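Local coordinates for putative uncharacterized protein (Desulfitobacterium hafniense, PDB 4JGI), which binds methylcobalamin in a Rossmann-fold domain and probably serves as the cobalamin-binding component of an O-demethylase, at residues A[94-97]-A[98-102]; A[154-157]-A[158-161]; A[106-109]-A[110-114]; A[131-134]-A[135-139]. One frame throughout, in Å; residues are numbered along the deposited sequence.

Contact 1: A[94-97]-A[98-102]; sequences LATV and EGDLH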
loop_
_atom_site.group_PDB
_atom_site.type_symbol
_atom_site.label_atom_id
_atom_site.label_comp_id
_atom_site.label_asym_id
_atom_site.label_seq_id
_atom_site.Cartn_x
_atom_site.Cartn_y
_atom_site.Cartn_z
ATOM N N LEU A 94 -6.670 7.203 3.127
ATOM C CA LEU A 94 -5.372 7.688 2.607
ATOM C C LEU A 94 -5.458 9.146 2.254
ATOM O O LEU A 94 -6.401 9.539 1.602
ATOM C CB LEU A 94 -5.001 6.846 1.380
ATOM C CG LEU A 94 -3.694 7.148 0.643
ATOM C CD1 LEU A 94 -2.492 6.937 1.589
ATOM C CD2 LEU A 94 -3.536 6.259 -0.601
ATOM N N ALA A 95 -4.484 9.968 2.652
ATOM C CA ALA A 95 -4.477 11.390 2.327
ATOM C C ALA A 95 -3.130 11.963 2.329
ATOM O O ALA A 95 -2.251 11.546 3.113
ATOM C CB ALA A 95 -5.258 12.115 3.441
ATOM N N THR A 96 -2.918 12.944 1.453
ATOM C CA THR A 96 -1.848 13.846 1.603
ATOM C C THR A 96 -2.398 14.983 2.487
ATOM O O THR A 96 -3.445 15.533 2.189
ATOM C CB THR A 96 -1.306 14.333 0.249
ATOM O OG1 THR A 96 -0.642 13.247 -0.451
ATOM C CG2 THR A 96 -0.377 15.500 0.451
ATOM N N VAL A 97 -1.723 15.242 3.590
ATOM C CA VAL A 97 -2.264 16.068 4.649
ATOM C C VAL A 97 -2.182 17.567 4.374
ATOM O O VAL A 97 -1.499 18.027 3.512
ATOM C CB VAL A 97 -1.501 15.758 5.946
ATOM C CG1 VAL A 97 -1.704 14.324 6.388
ATOM C CG2 VAL A 97 -0.036 16.139 5.910
ATOM N N GLU A 98 -2.897 18.302 5.209
ATOM C CA GLU A 98 -3.025 19.702 5.119
ATOM C C GLU A 98 -1.591 20.335 5.102
ATOM O O GLU A 98 -0.688 20.074 5.913
ATOM C CB GLU A 98 -3.892 20.243 6.285
ATOM C CG GLU A 98 -4.091 21.782 6.216
ATOM C CD GLU A 98 -5.247 22.298 7.033
ATOM O OE1 GLU A 98 -6.366 22.096 6.699
ATOM O OE2 GLU A 98 -4.970 22.956 8.066
ATOM N N GLY A 99 -1.434 21.210 4.126
ATOM C CA GLY A 99 -0.193 21.956 3.959
ATOM C C GLY A 99 0.600 21.417 2.809
ATOM O O GLY A 99 1.556 22.076 2.404
ATOM N N ASP A 100 0.181 20.242 2.281
ATOM C CA ASP A 100 0.934 19.553 1.261
ATOM C C ASP A 100 0.181 19.245 -0.011
ATOM O O ASP A 100 -0.947 18.820 -0.020
ATOM C CB ASP A 100 1.537 18.293 1.870
ATOM C CG ASP A 100 2.928 18.010 1.386
ATOM O OD1 ASP A 100 3.020 17.626 0.177
ATOM O OD2 ASP A 100 3.938 18.167 2.126
ATOM N N LEU A 101 0.884 19.440 -1.156
ATOM C CA LEU A 101 0.284 19.157 -2.467
ATOM C C LEU A 101 0.973 17.985 -3.197
ATOM O O LEU A 101 0.626 17.696 -4.402
ATOM C CB LEU A 101 0.367 20.381 -3.381
ATOM C CG LEU A 101 -0.321 21.590 -2.776
ATOM C CD1 LEU A 101 -0.150 22.754 -3.719
ATOM C CD2 LEU A 101 -1.791 21.414 -2.544
ATOM N N HIS A 102 1.894 17.323 -2.555
ATOM C CA HIS A 102 2.620 16.229 -3.201
ATOM C C HIS A 102 1.834 14.949 -3.166
ATOM O O HIS A 102 1.488 14.562 -2.031
ATOM C CB HIS A 102 4.012 16.073 -2.563
ATOM C CG HIS A 102 4.906 17.272 -2.716
ATOM N ND1 HIS A 102 4.913 18.293 -1.802
ATOM C CD2 HIS A 102 5.957 17.533 -3.543
ATOM C CE1 HIS A 102 5.817 19.193 -2.133
ATOM N NE2 HIS A 102 6.445 18.769 -3.204
#
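T96, on strand 91-96, and V97 just after it meet the start of the loop that carries the DxHxxG cobalamin motif of this Rossmann fold; D100 is its aspartate and H102 its histidine. V97 opens a type II beta turn that ends at D100, and its carbonyl O accepts D100 N at 3.0 Å. E98 enters this turn chiefly through its backbone. Its CB rests 3.7 Å from V97 C, although the bond from CA points away from the 94-97 segment, and its carbonyl O receives S156 OG of helix 151-166. G99 follows with a positive phi of 105°, where a CB would be pressed against the preceding carbonyl oxygen. V97 itself packs on L146 and on A153.

T96 uses both branches. With OG1 beside the backbone N (chi1 -69°), the hydroxyl donates to H102 O at 3.0 Å from 20° outside the carbonyl plane, while CG2 lies 3.7 Å from D100 CB. A valine here would probably leave H102 O without its hydroxyl donor and let the backbone of the cobalt-binding residue shift more easily.

H102 NE2 is the axial ligand of the cobalt in methylcobalamin. Behind it stands D100 as a second-shell residue, its OD2 held by the backbone N atoms of V149 and L150. Its OD1 takes two donors from H102: the backbone N at 3.0 Å, closing an Asx turn, and ND1 at 2.8 Å, which comes on the syn side but tilted 29° out of the carboxylate plane, while OD1 itself lies in the plane of the imidazole.

Contact 2: A[154-157]-A[158-161]; sequences LDSM and RETV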
loop_
_atom_site.group_PDB
_atom_site.type_symbol
_atom_site.label_atom_id
_atom_site.label_comp_id
_atom_site.label_asym_id
_atom_site.label_seq_id
_atom_site.Cartn_x
_atom_site.Cartn_y
_atom_site.Cartn_z
ATOM N N LEU A 154 4.122 17.673 8.189
ATOM C CA LEU A 154 4.523 16.724 9.215
ATOM C C LEU A 154 3.796 17.102 10.534
ATOM O O LEU A 154 3.329 16.204 11.300
ATOM C CB LEU A 154 6.016 16.637 9.363
ATOM C CG LEU A 154 6.797 16.366 8.076
ATOM C CD1 LEU A 154 8.268 16.352 8.428
ATOM C CD2 LEU A 154 6.278 15.061 7.463
ATOM N N ASP A 155 3.727 18.409 10.823
ATOM C CA ASP A 155 2.872 18.882 11.903
ATOM C C ASP A 155 1.389 18.454 11.771
ATOM O O ASP A 155 0.753 18.013 12.771
ATOM C CB ASP A 155 2.974 20.412 12.040
ATOM C CG ASP A 155 4.301 20.846 12.548
ATOM O OD1 ASP A 155 5.020 19.977 13.092
ATOM O OD2 ASP A 155 4.657 22.019 12.313
ATOM N N SER A 156 0.799 18.566 10.582
ATOM C CA SER A 156 -0.567 18.154 10.382
ATOM C C SER A 156 -0.724 16.635 10.615
ATOM O O SER A 156 -1.780 16.188 11.022
ATOM C CB SER A 156 -1.087 18.462 8.968
ATOM O OG SER A 156 -1.067 19.817 8.678
ATOM N N MET A 157 0.288 15.848 10.287
ATOM C CA MET A 157 0.262 14.409 10.615
ATOM C C MET A 157 0.085 14.208 12.128
ATOM O O MET A 157 -0.740 13.384 12.558
ATOM C CB MET A 157 1.463 13.629 10.150
ATOM C CG MET A 157 1.694 13.531 8.677
ATOM S SD MET A 157 3.230 12.660 8.332
ATOM C CE MET A 157 3.265 12.585 6.539
ATOM N N ARG A 158 0.885 14.929 12.903
ATOM C CA ARG A 158 0.795 14.845 14.366
ATOM C C ARG A 158 -0.561 15.316 14.836
ATOM O O ARG A 158 -1.174 14.636 15.696
ATOM C CB ARG A 158 1.894 15.692 14.978
ATOM C CG ARG A 158 1.858 15.632 16.512
ATOM C CD ARG A 158 2.992 16.378 17.198
ATOM N NE ARG A 158 3.243 17.650 16.578
ATOM C CZ ARG A 158 2.439 18.705 16.596
ATOM N NH1 ARG A 158 1.293 18.707 17.298
ATOM N NH2 ARG A 158 2.811 19.793 15.917
ATOM N N GLU A 159 -1.052 16.409 14.288
ATOM C CA GLU A 159 -2.379 16.838 14.623
ATOM C C GLU A 159 -3.510 15.866 14.309
ATOM O O GLU A 159 -4.507 15.717 15.055
ATOM C CB GLU A 159 -2.678 18.162 13.944
ATOM C CG GLU A 159 -1.752 19.269 14.437
ATOM C CD GLU A 159 -1.775 20.502 13.541
ATOM O OE1 GLU A 159 -2.426 20.460 12.450
ATOM O OE2 GLU A 159 -1.158 21.527 13.940
ATOM N N THR A 160 -3.369 15.148 13.182
ATOM C CA THR A 160 -4.351 14.126 12.797
ATOM C C THR A 160 -4.356 12.957 13.823
ATOM O O THR A 160 -5.430 12.527 14.285
ATOM C CB THR A 160 -4.027 13.557 11.423
ATOM O OG1 THR A 160 -4.033 14.618 10.470
ATOM C CG2 THR A 160 -5.018 12.523 10.993
ATOM N N VAL A 161 -3.190 12.506 14.214
ATOM C CA VAL A 161 -3.093 11.423 15.239
ATOM C C VAL A 161 -3.676 11.891 16.561
ATOM O O VAL A 161 -4.445 11.153 17.164
ATOM C CB VAL A 161 -1.648 10.954 15.407
ATOM C CG1 VAL A 161 -1.516 9.994 16.589
ATOM C CG2 VAL A 161 -1.224 10.289 14.102
#
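L154 O accepts R158 N at 3.2 Å, the first of the i to i+4 bonds that carry the helix through this contact. One residue on, D155 uses both its backbone and its side chain. Its carbonyl O takes E159 N at 2.9 Å and lies over one face of the R158 guanidinium, toward the rim. Its carboxylate runs alongside the arginine, OD1 forming a salt bridge with NH2 of R158 at 3.6 Å. The two planar groups are turned 53° apart, so the pair does not lie flat against each other; a bend at chi3 of R158 (43°) folds the guanidinium back toward D155.

All this belongs to helix 151-166, the crossover helix of the beta-alpha-beta unit formed with strands 143-147 and 174-178. S156 directs OG to E98 O and L152 O, while its own carbonyl O is gripped twice by T160, by N at 2.9 Å and by OG1 at 2.8 Å, from opposite faces of the carbonyl plane. A valine in place of T160 would probably leave S156 O with the backbone amide as its one donor from this residue. M157, whose O accepts V161 N at 3.1 Å, packs on L146 and V190 with its chain extended beyond CG, and V161 CG2 lies 3.5 Å from M157 O.

Contact 3: A[106-109]-A[110-114]; sequences KNIF and RTMAE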
loop_
_atom_site.group_PDB
_atom_site.type_symbol
_atom_site.label_atom_id
_atom_site.label_comp_id
_atom_site.label_asym_id
_atom_site.label_seq_id
_atom_site.Cartn_x
_atom_site.Cartn_y
_atom_site.Cartn_z
ATOM N N LYS A 106 2.094 9.064 -2.887
ATOM C CA LYS A 106 0.837 8.566 -2.300
ATOM C C LYS A 106 0.127 7.750 -3.333
ATOM O O LYS A 106 -0.451 6.721 -3.015
ATOM C CB LYS A 106 -0.014 9.776 -1.863
ATOM C CG LYS A 106 -1.409 9.362 -1.379
ATOM C CD LYS A 106 -2.265 10.518 -0.964
ATOM C CE LYS A 106 -2.740 11.432 -2.139
ATOM N NZ LYS A 106 -3.735 10.979 -3.120
ATOM N N ASN A 107 0.103 8.231 -4.575
ATOM C CA ASN A 107 -0.637 7.499 -5.602
ATOM C C ASN A 107 0.007 6.172 -6.037
ATOM O O ASN A 107 -0.668 5.254 -6.468
ATOM C CB ASN A 107 -0.914 8.437 -6.756
ATOM C CG ASN A 107 -1.882 9.512 -6.425
ATOM O OD1 ASN A 107 -2.562 9.445 -5.458
ATOM N ND2 ASN A 107 -1.984 10.473 -7.286
ATOM N N ILE A 108 1.343 6.105 -5.984
ATOM C CA ILE A 108 2.057 4.836 -6.150
ATOM C C ILE A 108 1.624 3.834 -5.097
ATOM O O ILE A 108 1.249 2.713 -5.399
ATOM C CB ILE A 108 3.600 5.043 -6.184
ATOM C CG1 ILE A 108 3.975 5.873 -7.381
ATOM C CG2 ILE A 108 4.299 3.727 -6.154
ATOM C CD1 ILE A 108 5.455 6.255 -7.429
ATOM N N PHE A 109 1.570 4.270 -3.854
ATOM C CA PHE A 109 1.061 3.445 -2.798
ATOM C C PHE A 109 -0.393 3.073 -2.977
ATOM O O PHE A 109 -0.716 1.901 -2.801
ATOM C CB PHE A 109 1.321 4.133 -1.463
ATOM C CG PHE A 109 0.711 3.390 -0.303
ATOM C CD1 PHE A 109 1.305 2.208 0.190
ATOM C CD2 PHE A 109 -0.446 3.799 0.275
ATOM C CE1 PHE A 109 0.686 1.464 1.215
ATOM C CE2 PHE A 109 -1.018 3.081 1.305
ATOM C CZ PHE A 109 -0.447 1.922 1.796
ATOM N N ARG A 110 -1.235 4.010 -3.365
ATOM C CA ARG A 110 -2.623 3.739 -3.597
ATOM C C ARG A 110 -2.761 2.614 -4.620
ATOM O O ARG A 110 -3.548 1.666 -4.435
ATOM C CB ARG A 110 -3.330 5.021 -4.110
ATOM C CG ARG A 110 -4.771 4.805 -4.437
ATOM C CD ARG A 110 -5.338 6.031 -5.125
ATOM N NE ARG A 110 -4.712 6.280 -6.421
ATOM C CZ ARG A 110 -4.751 7.424 -7.117
ATOM N NH1 ARG A 110 -5.252 8.536 -6.621
ATOM N NH2 ARG A 110 -4.155 7.471 -8.317
ATOM N N THR A 111 -1.989 2.665 -5.712
ATOM C CA THR A 111 -2.120 1.662 -6.770
ATOM C C THR A 111 -1.677 0.302 -6.197
ATOM O O THR A 111 -2.364 -0.695 -6.455
ATOM C CB THR A 111 -1.284 2.044 -7.980
ATOM O OG1 THR A 111 -1.741 3.349 -8.438
ATOM C CG2 THR A 111 -1.372 0.956 -9.066
ATOM N N MET A 112 -0.571 0.224 -5.477
ATOM C CA MET A 112 -0.085 -1.056 -4.905
ATOM C C MET A 112 -1.077 -1.587 -3.904
ATOM O O MET A 112 -1.324 -2.771 -3.888
ATOM C CB MET A 112 1.281 -0.916 -4.291
ATOM C CG MET A 112 2.350 -0.597 -5.338
ATOM S SD MET A 112 3.857 -0.391 -4.381
ATOM C CE MET A 112 5.087 -0.353 -5.671
ATOM N N ALA A 113 -1.656 -0.711 -3.103
ATOM C CA ALA A 113 -2.573 -1.171 -2.053
ATOM C C ALA A 113 -3.868 -1.723 -2.635
ATOM O O ALA A 113 -4.372 -2.771 -2.223
ATOM C CB ALA A 113 -2.879 -0.013 -1.107
ATOM N N GLU A 114 -4.405 -1.034 -3.659
ATOM C CA GLU A 114 -5.575 -1.467 -4.406
ATOM C C GLU A 114 -5.309 -2.849 -5.076
ATOM O O GLU A 114 -6.130 -3.717 -4.989
ATOM C CB GLU A 114 -6.083 -0.375 -5.389
ATOM C CG GLU A 114 -6.749 0.751 -4.635
ATOM C CD GLU A 114 -7.351 1.868 -5.559
ATOM O OE1 GLU A 114 -6.776 2.096 -6.668
ATOM O OE2 GLU A 114 -8.370 2.530 -5.159
#
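Helix 104-115, the crossover of the beta-alpha-beta unit built with strands 91-96 and 119-122, lines part of the cobalamin pocket, and here N107 and R110 stack side by side one turn apart. Amide and guanidinium planes are only 18° from parallel. N107 OD1 sits over one face of the guanidinium, 3.1 Å from R110 NH1, a stacking approach rather than a hydrogen bond; the bond to OD1 comes instead from K106 NZ, at 3.0 Å. K106 NZ and R110 NH1 gather round the carboxylate of D122, each in a salt bridge with it.

N107 O accepts two donors from T111, N at 3.0 Å and OG1 at 2.9 Å, reaching it from opposite faces of the carbonyl plane. CG of F109, anti to the backbone N (chi1 175°), carries the ring beside the following turn, where A113 CB lies over one face near the rim, 4.3 Å from CZ.

I108 and F109 touch methylcobalamin. F109 also packs on L94 of strand 91-96 and V203 of helix 199-209, I108 and M112 on L63 of helix 60-77, and A113 on V120 of strand 119-122.

Contact 4: A[131-134]-A[135-139]; sequences IIVD and KVKEV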
loop_
_atom_site.group_PDB
_atom_site.type_symbol
_atom_site.label_atom_id
_atom_site.label_comp_id
_atom_site.label_asym_id
_atom_site.label_seq_id
_atom_site.Cartn_x
_atom_site.Cartn_y
_atom_site.Cartn_z
ATOM N N ILE A 131 -11.468 16.635 8.169
ATOM C CA ILE A 131 -12.000 15.780 7.059
ATOM C C ILE A 131 -11.481 14.342 7.108
ATOM O O ILE A 131 -12.208 13.391 6.869
ATOM C CB ILE A 131 -11.681 16.445 5.707
ATOM C CG1 ILE A 131 -12.350 17.851 5.675
ATOM C CG2 ILE A 131 -12.044 15.533 4.542
ATOM C CD1 ILE A 131 -13.404 18.082 4.758
ATOM N N ILE A 132 -10.185 14.181 7.383
ATOM C CA ILE A 132 -9.653 12.852 7.656
ATOM C C ILE A 132 -10.376 12.158 8.835
ATOM O O ILE A 132 -10.817 11.027 8.660
ATOM C CB ILE A 132 -8.157 12.859 7.916
ATOM C CG1 ILE A 132 -7.349 13.548 6.729
ATOM C CG2 ILE A 132 -7.619 11.459 8.260
ATOM C CD1 ILE A 132 -5.887 13.709 6.966
ATOM N N VAL A 133 -10.484 12.879 9.955
ATOM C CA VAL A 133 -11.157 12.282 11.096
ATOM C C VAL A 133 -12.614 11.930 10.809
ATOM O O VAL A 133 -13.098 10.804 11.156
ATOM C CB VAL A 133 -11.026 13.180 12.331
ATOM C CG1 VAL A 133 -11.914 12.656 13.493
ATOM C CG2 VAL A 133 -9.622 13.339 12.718
ATOM N N ASP A 134 -13.355 12.797 10.116
ATOM C CA ASP A 134 -14.717 12.469 9.714
ATOM C C ASP A 134 -14.830 11.232 8.830
ATOM O O ASP A 134 -15.707 10.358 9.011
ATOM C CB ASP A 134 -15.436 13.696 9.139
ATOM C CG ASP A 134 -15.760 14.777 10.279
ATOM O OD1 ASP A 134 -15.613 14.501 11.512
ATOM O OD2 ASP A 134 -16.117 15.928 9.975
ATOM N N LYS A 135 -13.856 11.039 7.931
ATOM C CA LYS A 135 -13.873 9.890 7.097
ATOM C C LYS A 135 -13.607 8.582 7.894
ATOM O O LYS A 135 -14.171 7.581 7.640
ATOM C CB LYS A 135 -12.839 10.014 5.971
ATOM C CG LYS A 135 -13.027 8.965 4.874
ATOM C CD LYS A 135 -14.339 9.176 4.075
ATOM C CE LYS A 135 -14.404 8.342 2.843
ATOM N NZ LYS A 135 -15.667 8.772 2.136
ATOM N N VAL A 136 -12.741 8.670 8.886
ATOM C CA VAL A 136 -12.443 7.518 9.754
ATOM C C VAL A 136 -13.698 7.155 10.542
ATOM O O VAL A 136 -14.045 5.977 10.622
ATOM C CB VAL A 136 -11.281 7.841 10.677
ATOM C CG1 VAL A 136 -11.125 6.795 11.768
ATOM C CG2 VAL A 136 -9.983 8.026 9.952
ATOM N N LYS A 137 -14.418 8.154 11.051
ATOM C CA LYS A 137 -15.691 7.842 11.704
ATOM C C LYS A 137 -16.701 7.158 10.799
ATOM O O LYS A 137 -17.466 6.301 11.236
ATOM C CB LYS A 137 -16.359 9.118 12.274
ATOM C CG LYS A 137 -15.604 9.785 13.378
ATOM C CD LYS A 137 -16.265 11.086 13.765
ATOM C CE LYS A 137 -15.506 11.683 14.934
ATOM N NZ LYS A 137 -16.218 12.758 15.653
ATOM N N GLU A 138 -16.770 7.616 9.528
ATOM C CA GLU A 138 -17.658 7.085 8.548
ATOM C C GLU A 138 -17.403 5.664 8.151
ATOM O O GLU A 138 -18.356 4.855 8.027
ATOM C CB GLU A 138 -17.675 8.013 7.330
ATOM C CG GLU A 138 -18.652 7.592 6.242
ATOM C CD GLU A 138 -18.566 8.438 4.955
ATOM O OE1 GLU A 138 -17.851 9.470 4.928
ATOM O OE2 GLU A 138 -19.285 8.130 3.943
ATOM N N VAL A 139 -16.148 5.303 7.870
ATOM C CA VAL A 139 -15.866 4.023 7.251
ATOM C C VAL A 139 -15.141 3.007 8.154
ATOM O O VAL A 139 -15.006 1.839 7.830
ATOM C CB VAL A 139 -15.167 4.188 5.892
ATOM C CG1 VAL A 139 -15.807 5.301 5.074
ATOM C CG2 VAL A 139 -13.716 4.555 6.043
#
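V133 O takes K137 N at 3.0 Å, one of the i to i+4 bonds of helix 129-139. The lysine side chain then returns to the same residue. Its CG lies beside the backbone N (chi1 -65°), 3.5 Å from V133 O, and the extended chain slants across the valine until CE touches V133 CG1 at 4.0 Å. NZ goes on to a salt bridge with E167. D134 lies alongside K137 and points the same way, but its OD1 stays 4.5 Å from K137 NZ, beyond salt-bridge range; its contact is with the aliphatic arm, OD1 to CD of K137 at 4.1 Å. The acid probably adds no more than a weak attraction to the lysine.

The face turned to the interior is apolar. I132 and V136 stand one turn apart with their CG2 atoms just in touch at 4.5 Å, and V136 CG2 also rests 3.4 Å from I132 O, the carbonyl that accepts V136 N. On another side K135 CB lies against the I131 and I132 carbonyls, while its amine makes a long ion pair with E138 OE1.

The helix packs against the sheet and against helix 151-166. I132 reaches A95 of strand 91-96 and T160 of helix 151-166, V133 and V136 both meet L164 of that helix, and K135 and V139 touch V93 of strand 91-96 and F121 of strand 119-122.

In the fold
All four contacts are local and follow one another along the chain, none nested or crossing. Contact 1 turns the chain at the end of strand 91-96 toward the cobalt, and contact 3 lies on the next helix, which packs back on that strand through L94 and K106. After strand 119-122, contact 4 sits on helix 129-139, on the face of the sheet opposite helix 104-115. Contact 2, last in the chain, belongs to helix 151-166, beside helix 129-139 on that same face, where S156 and M157 pack on V97. Contact 3 touches neither contact 2 nor contact 4, so strand 91-96 and its turn, contact 1, join the two layers of helices.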